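Local coordinates for protein type 3 secretion system chaperone YscE (PDB 2P58) that acts with YscG as a cytoplasmic chaperone that keeps the type III secretion needle protein YscF from polymerising before it is secreted, at residues R14-Q19 / A55-V60; T25-D30 / R45-L50. All blocks are in the same frame, centred on the assembly; numbering follows the deposited sequence.

Contact 1. Residues R14-Q19 / A55-V60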
ATOM      1  N   ARG A  14     -17.745  10.923  -3.786  1.00 31.98           N
ATOM      2  CA  ARG A  14     -18.658  11.597  -2.892  1.00 31.73           C
ATOM      3  C   ARG A  14     -18.961  10.679  -1.720  1.00 29.29           C
ATOM      4  O   ARG A  14     -18.926  11.106  -0.573  1.00 29.47           O
ATOM      5  CB  ARG A  14     -19.951  11.952  -3.633  1.00 35.31           C
ATOM      6  CG  ARG A  14     -20.979  12.640  -2.746  1.00 40.95           C
ATOM      7  CD  ARG A  14     -22.112  13.249  -3.577  1.00 46.51           C
ATOM      8  NE  ARG A  14     -23.146  13.861  -2.743  1.00 50.74           N
ATOM      9  CZ  ARG A  14     -24.173  13.201  -2.212  1.00 52.76           C
ATOM     10  NH1 ARG A  14     -24.321  11.896  -2.428  1.00 53.59           N
ATOM     11  NH2 ARG A  14     -25.049  13.849  -1.458  1.00 53.44           N
ATOM     12  N   SER A  15     -19.232   9.412  -2.007  1.00 27.77           N
ATOM     13  CA  SER A  15     -19.559   8.460  -0.961  1.00 27.62           C
ATOM     14  C   SER A  15     -18.389   8.220   0.009  1.00 26.76           C
ATOM     15  O   SER A  15     -18.567   8.266   1.236  1.00 23.47           O
ATOM     16  CB  SER A  15     -19.987   7.126  -1.573  1.00 30.37           C
ATOM     17  OG  SER A  15     -20.322   6.203  -0.546  1.00 33.74           O
ATOM     18  N   ILE A  16     -17.198   7.944  -0.510  1.00 24.53           N
ATOM     19  CA  ILE A  16     -16.106   7.707   0.441  1.00 25.95           C
ATOM     20  C   ILE A  16     -15.712   8.961   1.198  1.00 24.58           C
ATOM     21  O   ILE A  16     -15.260   8.857   2.326  1.00 23.70           O
ATOM     22  CB  ILE A  16     -14.846   7.074  -0.199  1.00 28.09           C
ATOM     23  CG1 ILE A  16     -14.178   8.043  -1.154  1.00 30.35           C
ATOM     24  CG2 ILE A  16     -15.221   5.766  -0.873  1.00 26.50           C
ATOM     25  CD1 ILE A  16     -12.892   7.445  -1.767  1.00 33.63           C
ATOM     26  N   THR A  17     -15.896  10.139   0.610  1.00 22.57           N
ATOM     27  CA  THR A  17     -15.556  11.359   1.326  1.00 25.21           C
ATOM     28  C   THR A  17     -16.557  11.531   2.488  1.00 25.16           C
ATOM     29  O   THR A  17     -16.200  11.935   3.597  1.00 24.90           O
ATOM     30  CB  THR A  17     -15.616  12.569   0.389  1.00 26.70           C
ATOM     31  OG1 THR A  17     -14.621  12.411  -0.633  1.00 29.52           O
ATOM     32  CG2 THR A  17     -15.358  13.845   1.140  1.00 29.25           C
HETATM   33  N   MSE A  18     -17.813  11.181   2.247  1.00 24.39           N
HETATM   34  CA  MSE A  18     -18.799  11.298   3.313  1.00 25.23           C
HETATM   35  C   MSE A  18     -18.513  10.294   4.413  1.00 22.03           C
HETATM   36  O   MSE A  18     -18.715  10.596   5.589  1.00 19.64           O
HETATM   37  CB  MSE A  18     -20.215  11.100   2.764  1.00 27.24           C
HETATM   38  CG  MSE A  18     -20.677  12.265   1.929  1.00 32.39           C
HETATM   39 SE   MSE A  18     -22.416  12.086   1.404  1.00 38.96          SE
HETATM   40  CE  MSE A  18     -23.111  11.226   2.849  1.00 30.94           C
ATOM     41  N   GLN A  19     -18.042   9.101   4.035  1.00 20.44           N
ATOM     42  CA  GLN A  19     -17.738   8.071   5.028  1.00 20.26           C
ATOM     43  C   GLN A  19     -16.607   8.536   5.941  1.00 19.04           C
ATOM     44  O   GLN A  19     -16.676   8.382   7.161  1.00 20.35           O
ATOM     45  CB  GLN A  19     -17.352   6.730   4.347  1.00 21.12           C
ATOM     46  CG  GLN A  19     -16.984   5.624   5.319  1.00 22.62           C
ATOM     47  CD  GLN A  19     -16.702   4.291   4.630  1.00 23.70           C
ATOM     48  OE1 GLN A  19     -16.732   4.200   3.413  1.00 25.68           O
ATOM     49  NE2 GLN A  19     -16.427   3.256   5.419  1.00 23.42           N
ATOM     50  N   ALA A  55      -7.541  14.501   3.118  1.00 14.19           N
ATOM     51  CA  ALA A  55      -6.623  15.371   2.394  1.00 14.65           C
ATOM     52  C   ALA A  55      -6.203  14.738   1.070  1.00 13.73           C
ATOM     53  O   ALA A  55      -6.316  15.367   0.024  1.00 13.36           O
ATOM     54  CB  ALA A  55      -5.401  15.665   3.239  1.00 13.23           C
ATOM     55  N   ILE A  56      -5.736  13.486   1.114  1.00 12.81           N
ATOM     56  CA  ILE A  56      -5.312  12.823  -0.128  1.00 12.66           C
ATOM     57  C   ILE A  56      -6.445  12.788  -1.134  1.00 13.76           C
ATOM     58  O   ILE A  56      -6.245  13.084  -2.327  1.00 13.47           O
ATOM     59  CB  ILE A  56      -4.845  11.374   0.137  1.00 11.59           C
ATOM     60  CG1 ILE A  56      -3.510  11.411   0.854  1.00 11.70           C
ATOM     61  CG2 ILE A  56      -4.683  10.590  -1.214  1.00 13.26           C
ATOM     62  CD1 ILE A  56      -3.144  10.071   1.486  1.00 13.86           C
ATOM     63  N   ILE A  57      -7.643  12.453  -0.675  1.00 14.20           N
ATOM     64  CA  ILE A  57      -8.775  12.394  -1.614  1.00 15.82           C
ATOM     65  C   ILE A  57      -9.029  13.782  -2.197  1.00 15.40           C
ATOM     66  O   ILE A  57      -9.291  13.912  -3.392  1.00 18.19           O
ATOM     67  CB  ILE A  57     -10.049  11.863  -0.929  1.00 17.17           C
ATOM     68  CG1 ILE A  57      -9.887  10.365  -0.617  1.00 17.90           C
ATOM     69  CG2 ILE A  57     -11.277  12.094  -1.844  1.00 21.19           C
ATOM     70  CD1 ILE A  57      -9.664   9.479  -1.862  1.00 24.45           C
ATOM     71  N   HIS A  58      -8.951  14.828  -1.375  1.00 16.04           N
ATOM     72  CA  HIS A  58      -9.159  16.186  -1.912  1.00 18.09           C
ATOM     73  C   HIS A  58      -8.109  16.529  -2.966  1.00 18.31           C
ATOM     74  O   HIS A  58      -8.410  17.021  -4.057  1.00 17.55           O
ATOM     75  CB  HIS A  58      -9.057  17.239  -0.798  1.00 20.15           C
ATOM     76  CG  HIS A  58     -10.249  17.276   0.103  1.00 25.45           C
ATOM     77  ND1 HIS A  58     -10.368  18.181   1.141  1.00 28.18           N
ATOM     78  CD2 HIS A  58     -11.392  16.546   0.103  1.00 25.09           C
ATOM     79  CE1 HIS A  58     -11.539  18.006   1.736  1.00 27.67           C
ATOM     80  NE2 HIS A  58     -12.175  17.021   1.126  1.00 26.90           N
ATOM     81  N   TYR A  59      -6.859  16.294  -2.622  1.00 16.67           N
ATOM     82  CA  TYR A  59      -5.764  16.609  -3.532  1.00 17.01           C
ATOM     83  C   TYR A  59      -5.757  15.813  -4.815  1.00 18.64           C
ATOM     84  O   TYR A  59      -5.385  16.336  -5.880  1.00 18.13           O
ATOM     85  CB  TYR A  59      -4.398  16.373  -2.865  1.00 16.25           C
ATOM     86  CG  TYR A  59      -4.132  17.050  -1.534  1.00 17.69           C
ATOM     87  CD1 TYR A  59      -4.730  18.265  -1.193  1.00 17.66           C
ATOM     88  CD2 TYR A  59      -3.300  16.436  -0.595  1.00 17.81           C
ATOM     89  CE1 TYR A  59      -4.510  18.844   0.055  1.00 20.46           C
ATOM     90  CE2 TYR A  59      -3.074  16.995   0.645  1.00 19.95           C
ATOM     91  CZ  TYR A  59      -3.680  18.200   0.971  1.00 20.94           C
ATOM     92  OH  TYR A  59      -3.430  18.726   2.221  1.00 21.05           O
ATOM     93  N   VAL A  60      -6.166  14.554  -4.738  1.00 18.42           N
ATOM     94  CA  VAL A  60      -6.087  13.734  -5.921  1.00 20.89           C
ATOM     95  C   VAL A  60      -7.330  13.632  -6.736  1.00 22.99           C
ATOM     96  O   VAL A  60      -7.267  13.692  -7.960  1.00 25.97           O
ATOM     97  CB  VAL A  60      -5.604  12.298  -5.568  1.00 20.65           C
ATOM     98  CG1 VAL A  60      -5.560  11.435  -6.811  1.00 23.62           C
ATOM     99  CG2 VAL A  60      -4.227  12.362  -4.925  1.00 18.21           C
TER

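Contact 2. Residues T25-D30 / R45-L50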
ATOM      1  N   THR A  25     -16.070  13.169  12.341  1.00 15.75           N
ATOM      2  CA  THR A  25     -16.947  13.927  13.247  1.00 17.09           C
ATOM      3  C   THR A  25     -17.339  13.087  14.458  1.00 18.34           C
ATOM      4  O   THR A  25     -17.347  13.588  15.599  1.00 16.61           O
ATOM      5  CB  THR A  25     -18.196  14.417  12.466  1.00 18.10           C
ATOM      6  OG1 THR A  25     -17.730  15.271  11.416  1.00 19.88           O
ATOM      7  CG2 THR A  25     -19.154  15.200  13.380  1.00 19.37           C
ATOM      8  N   LYS A  26     -17.626  11.802  14.232  1.00 16.22           N
ATOM      9  CA  LYS A  26     -18.000  10.913  15.323  1.00 17.27           C
ATOM     10  C   LYS A  26     -16.824  10.746  16.315  1.00 17.92           C
ATOM     11  O   LYS A  26     -17.007  10.783  17.531  1.00 16.37           O
ATOM     12  CB  LYS A  26     -18.443   9.538  14.798  1.00 20.06           C
ATOM     13  CG  LYS A  26     -18.702   8.512  15.907  1.00 25.35           C
ATOM     14  CD  LYS A  26     -19.086   7.153  15.358  1.00 33.07           C
ATOM     15  CE  LYS A  26     -19.032   6.076  16.450  1.00 35.72           C
ATOM     16  NZ  LYS A  26     -17.657   6.006  17.067  1.00 41.09           N
ATOM     17  N   LEU A  27     -15.618  10.568  15.782  1.00 15.72           N
ATOM     18  CA  LEU A  27     -14.420  10.441  16.614  1.00 15.63           C
ATOM     19  C   LEU A  27     -14.218  11.723  17.436  1.00 16.17           C
ATOM     20  O   LEU A  27     -13.916  11.663  18.631  1.00 16.27           O
ATOM     21  CB  LEU A  27     -13.198  10.195  15.710  1.00 16.40           C
ATOM     22  CG  LEU A  27     -11.843  10.149  16.408  1.00 17.84           C
ATOM     23  CD1 LEU A  27     -11.845   9.060  17.481  1.00 18.40           C
ATOM     24  CD2 LEU A  27     -10.760   9.873  15.345  1.00 17.82           C
ATOM     25  N   LYS A  28     -14.429  12.894  16.839  1.00 16.59           N
ATOM     26  CA  LYS A  28     -14.224  14.103  17.629  1.00 18.39           C
ATOM     27  C   LYS A  28     -15.259  14.184  18.748  1.00 17.22           C
ATOM     28  O   LYS A  28     -14.979  14.718  19.820  1.00 15.49           O
ATOM     29  CB  LYS A  28     -14.271  15.340  16.748  1.00 20.22           C
ATOM     30  CG  LYS A  28     -13.063  15.429  15.811  1.00 24.15           C
ATOM     31  CD  LYS A  28     -13.203  16.641  14.925  1.00 27.34           C
ATOM     32  CE  LYS A  28     -11.986  16.835  14.065  1.00 29.82           C
ATOM     33  NZ  LYS A  28     -12.190  18.019  13.201  1.00 32.77           N
ATOM     34  N   LYS A  29     -16.458  13.650  18.506  1.00 18.52           N
ATOM     35  CA  LYS A  29     -17.483  13.607  19.564  1.00 20.56           C
ATOM     36  C   LYS A  29     -17.072  12.579  20.642  1.00 21.71           C
ATOM     37  O   LYS A  29     -17.249  12.814  21.848  1.00 21.08           O
ATOM     38  CB  LYS A  29     -18.849  13.262  18.968  1.00 22.34           C
ATOM     39  CG  LYS A  29     -19.415  14.429  18.188  1.00 27.44           C
ATOM     40  CD  LYS A  29     -20.790  14.113  17.584  1.00 33.03           C
ATOM     41  CE  LYS A  29     -21.214  15.189  16.566  1.00 33.59           C
ATOM     42  NZ  LYS A  29     -22.292  14.627  15.682  1.00 36.08           N
ATOM     43  N   ASP A  30     -16.516  11.441  20.225  1.00 19.99           N
ATOM     44  CA  ASP A  30     -16.055  10.458  21.206  1.00 19.59           C
ATOM     45  C   ASP A  30     -14.922  11.070  22.059  1.00 17.32           C
ATOM     46  O   ASP A  30     -14.789  10.773  23.228  1.00 18.42           O
ATOM     47  CB  ASP A  30     -15.499   9.176  20.534  1.00 22.55           C
ATOM     48  CG  ASP A  30     -16.582   8.331  19.860  1.00 28.34           C
ATOM     49  OD1 ASP A  30     -17.783   8.565  20.113  1.00 30.13           O
ATOM     50  OD2 ASP A  30     -16.222   7.421  19.072  1.00 30.32           O
ATOM     51  N   ARG A  45      -4.294   9.010  16.905  1.00 16.10           N
ATOM     52  CA  ARG A  45      -3.779   8.298  15.732  1.00 16.41           C
ATOM     53  C   ARG A  45      -4.854   8.142  14.688  1.00 12.97           C
ATOM     54  O   ARG A  45      -4.600   8.293  13.484  1.00 12.15           O
ATOM     55  CB  ARG A  45      -3.318   6.886  16.103  1.00 19.03           C
ATOM     56  CG  ARG A  45      -1.898   6.597  15.715  1.00 28.81           C
ATOM     57  CD  ARG A  45      -0.991   7.367  16.645  1.00 31.46           C
ATOM     58  NE  ARG A  45       0.119   6.528  17.103  1.00 37.35           N
ATOM     59  CZ  ARG A  45       0.762   6.683  18.257  1.00 39.40           C
ATOM     60  NH1 ARG A  45       0.425   7.647  19.113  1.00 39.98           N
ATOM     61  NH2 ARG A  45       1.754   5.862  18.559  1.00 42.13           N
ATOM     62  N   GLU A  46      -6.046   7.779  15.145  1.00 13.25           N
ATOM     63  CA  GLU A  46      -7.150   7.585  14.218  1.00 13.95           C
ATOM     64  C   GLU A  46      -7.536   8.902  13.593  1.00 13.51           C
ATOM     65  O   GLU A  46      -7.775   8.979  12.393  1.00 13.60           O
ATOM     66  CB  GLU A  46      -8.391   6.953  14.893  1.00 16.55           C
ATOM     67  CG  GLU A  46      -9.316   6.415  13.809  1.00 22.39           C
ATOM     68  CD  GLU A  46     -10.645   5.892  14.292  1.00 27.62           C
ATOM     69  OE1 GLU A  46     -10.820   5.715  15.507  1.00 25.64           O
ATOM     70  OE2 GLU A  46     -11.514   5.659  13.416  1.00 32.95           O
ATOM     71  N   SER A  47      -7.617   9.942  14.413  1.00 13.68           N
ATOM     72  CA  SER A  47      -7.988  11.253  13.907  1.00 15.16           C
ATOM     73  C   SER A  47      -7.016  11.725  12.811  1.00 15.68           C
ATOM     74  O   SER A  47      -7.442  12.218  11.764  1.00 15.73           O
ATOM     75  CB  SER A  47      -8.024  12.273  15.063  1.00 16.39           C
ATOM     76  OG  SER A  47      -8.441  13.530  14.541  1.00 25.45           O
ATOM     77  N   LYS A  48      -5.713  11.606  13.059  1.00 14.91           N
ATOM     78  CA  LYS A  48      -4.733  12.023  12.074  1.00 16.84           C
ATOM     79  C   LYS A  48      -4.832  11.185  10.789  1.00 16.78           C
ATOM     80  O   LYS A  48      -4.650  11.705   9.672  1.00 13.82           O
ATOM     81  CB  LYS A  48      -3.324  11.932  12.649  1.00 19.81           C
ATOM     82  CG  LYS A  48      -2.328  12.742  11.821  1.00 26.15           C
ATOM     83  CD  LYS A  48      -2.763  14.225  11.810  1.00 30.67           C
ATOM     84  CE  LYS A  48      -1.935  15.059  10.838  1.00 35.05           C
ATOM     85  NZ  LYS A  48      -0.490  14.890  11.117  1.00 35.86           N
ATOM     86  N   ALA A  49      -5.117   9.897  10.935  1.00 14.07           N
ATOM     87  CA  ALA A  49      -5.249   9.028   9.761  1.00 14.07           C
ATOM     88  C   ALA A  49      -6.448   9.475   8.908  1.00 12.50           C
ATOM     89  O   ALA A  49      -6.392   9.543   7.669  1.00 12.17           O
ATOM     90  CB  ALA A  49      -5.425   7.597  10.201  1.00 11.86           C
ATOM     91  N   LEU A  50      -7.541   9.803   9.581  1.00 11.66           N
ATOM     92  CA  LEU A  50      -8.731  10.229   8.843  1.00 13.26           C
ATOM     93  C   LEU A  50      -8.493  11.558   8.155  1.00 13.45           C
ATOM     94  O   LEU A  50      -8.872  11.719   6.994  1.00 12.42           O
ATOM     95  CB  LEU A  50      -9.929  10.341   9.796  1.00 14.74           C
ATOM     96  CG  LEU A  50     -10.499   8.995  10.247  1.00 15.52           C
ATOM     97  CD1 LEU A  50     -11.429   9.209  11.434  1.00 14.75           C
ATOM     98  CD2 LEU A  50     -11.233   8.316   9.081  1.00 15.27           C
TER

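Contact 1. Residues R14-Q19 / A55-V60
Ile57 meets helix 10-30 through two different branches. Its CD1 touches the CD1 of Ile16 at 3.8 Å, two methyl ends whose side chains run at a slant to one another, while its CG2 lies 3.6 Å from Thr17 OG1, the two side chains sliding past each other in opposite directions. At the margin, Thr17 CG2 comes up to the edge of the His58 ring, near its plane, 4.5 Å from NE2. Ile16 reaches this far because CG1 is lodged between the backbone N and carbonyl carbon (chi1 67°) and the chain then extends to CD1. In Thr17, OG1 sits beside the backbone N and hydrogen-bonds to the carbonyl oxygen of Val13, so the hydroxyl is satisfied within its own helix while it lies against a methyl group. No hydrogen bond links the two segments, and they bury a modest 135 Å² together. Their axes pass 10.8 Å apart at 152°, packing at the open end of a two-helix antiparallel hairpin, near the chain termini. Two other protein chains pack nearby, one on Ile57 and the other on Ile16.

Contact 2. Residues T25-D30 / R45-L50
With CG anti to the backbone N (chi1 175°) and chi2 at 58°, Leu27 sends CD2 across to residues 46, 47 and 50 of the facing helix. Glu46 answers with a CG that is likewise anti to its backbone N and a chain extended beyond it, which lays its methylenes obliquely across the leucine. The CD2 methyl lies 3.8 Å from Glu46 CB and 3.7 Å from Ser47 CB, and it presses onto the backbone itself, 3.3 Å from Ser47 N. Its 3.4 Å approach to Ser47 CA is tighter than an ordinary carbon contact. Leu50 closes the group from one turn further on, its CD1 at 4.0 Å from Leu27 CD2. The leucine's other methyl, CD1, lies 4.0 Å from Glu46 OE1.

This is the inner packing of an antiparallel helical hairpin, in which a large side chain from one helix rests on a small residue of the other. The axes run at 157° and approach to 10.2 Å. Leu27 and Ser47 form the nearest backbone pair, and the serine hydroxyl makes a weak hydrogen bond to Glu51 along its own helix.

The polar pairing beside the contact includes Lys26 and Asp30, one turn apart on helix 10-30. Lys26 NZ donates to the syn lone pair of Asp30 OD2 at 2.8 Å, and Asp30 OD1 forms a further salt bridge with Arg33 in the connection beyond the helix. Held between two cations, Asp30 would be expected to stay ionised. Trp43 packs against both Leu27 and Asp30, whereas an aromatic side chain from the chain of another protein packs on Glu46.

Overall arrangement
Contacts 1 and 2 sample the same pair of helices, 10-30 and 37-60, at two levels, and contact 2 is nested in sequence within the loop closed by contact 1. Their centres are about 15 Å apart and their nearest atoms about 5 Å, so they do not touch. Contact 2 lies on the turn side of the hairpin, its centre about 5 Å from that of the chain, and contact 1 toward the chain ends, its centre about 10 Å from that of the chain. Together they illustrate how two antiparallel helices can be joined by van der Waals packing at two separate levels without a cross-helix hydrogen bond at either. Partner proteins in the three-chain assembly pack on residues of both contacts, in keeping with a chaperone that works within a complex.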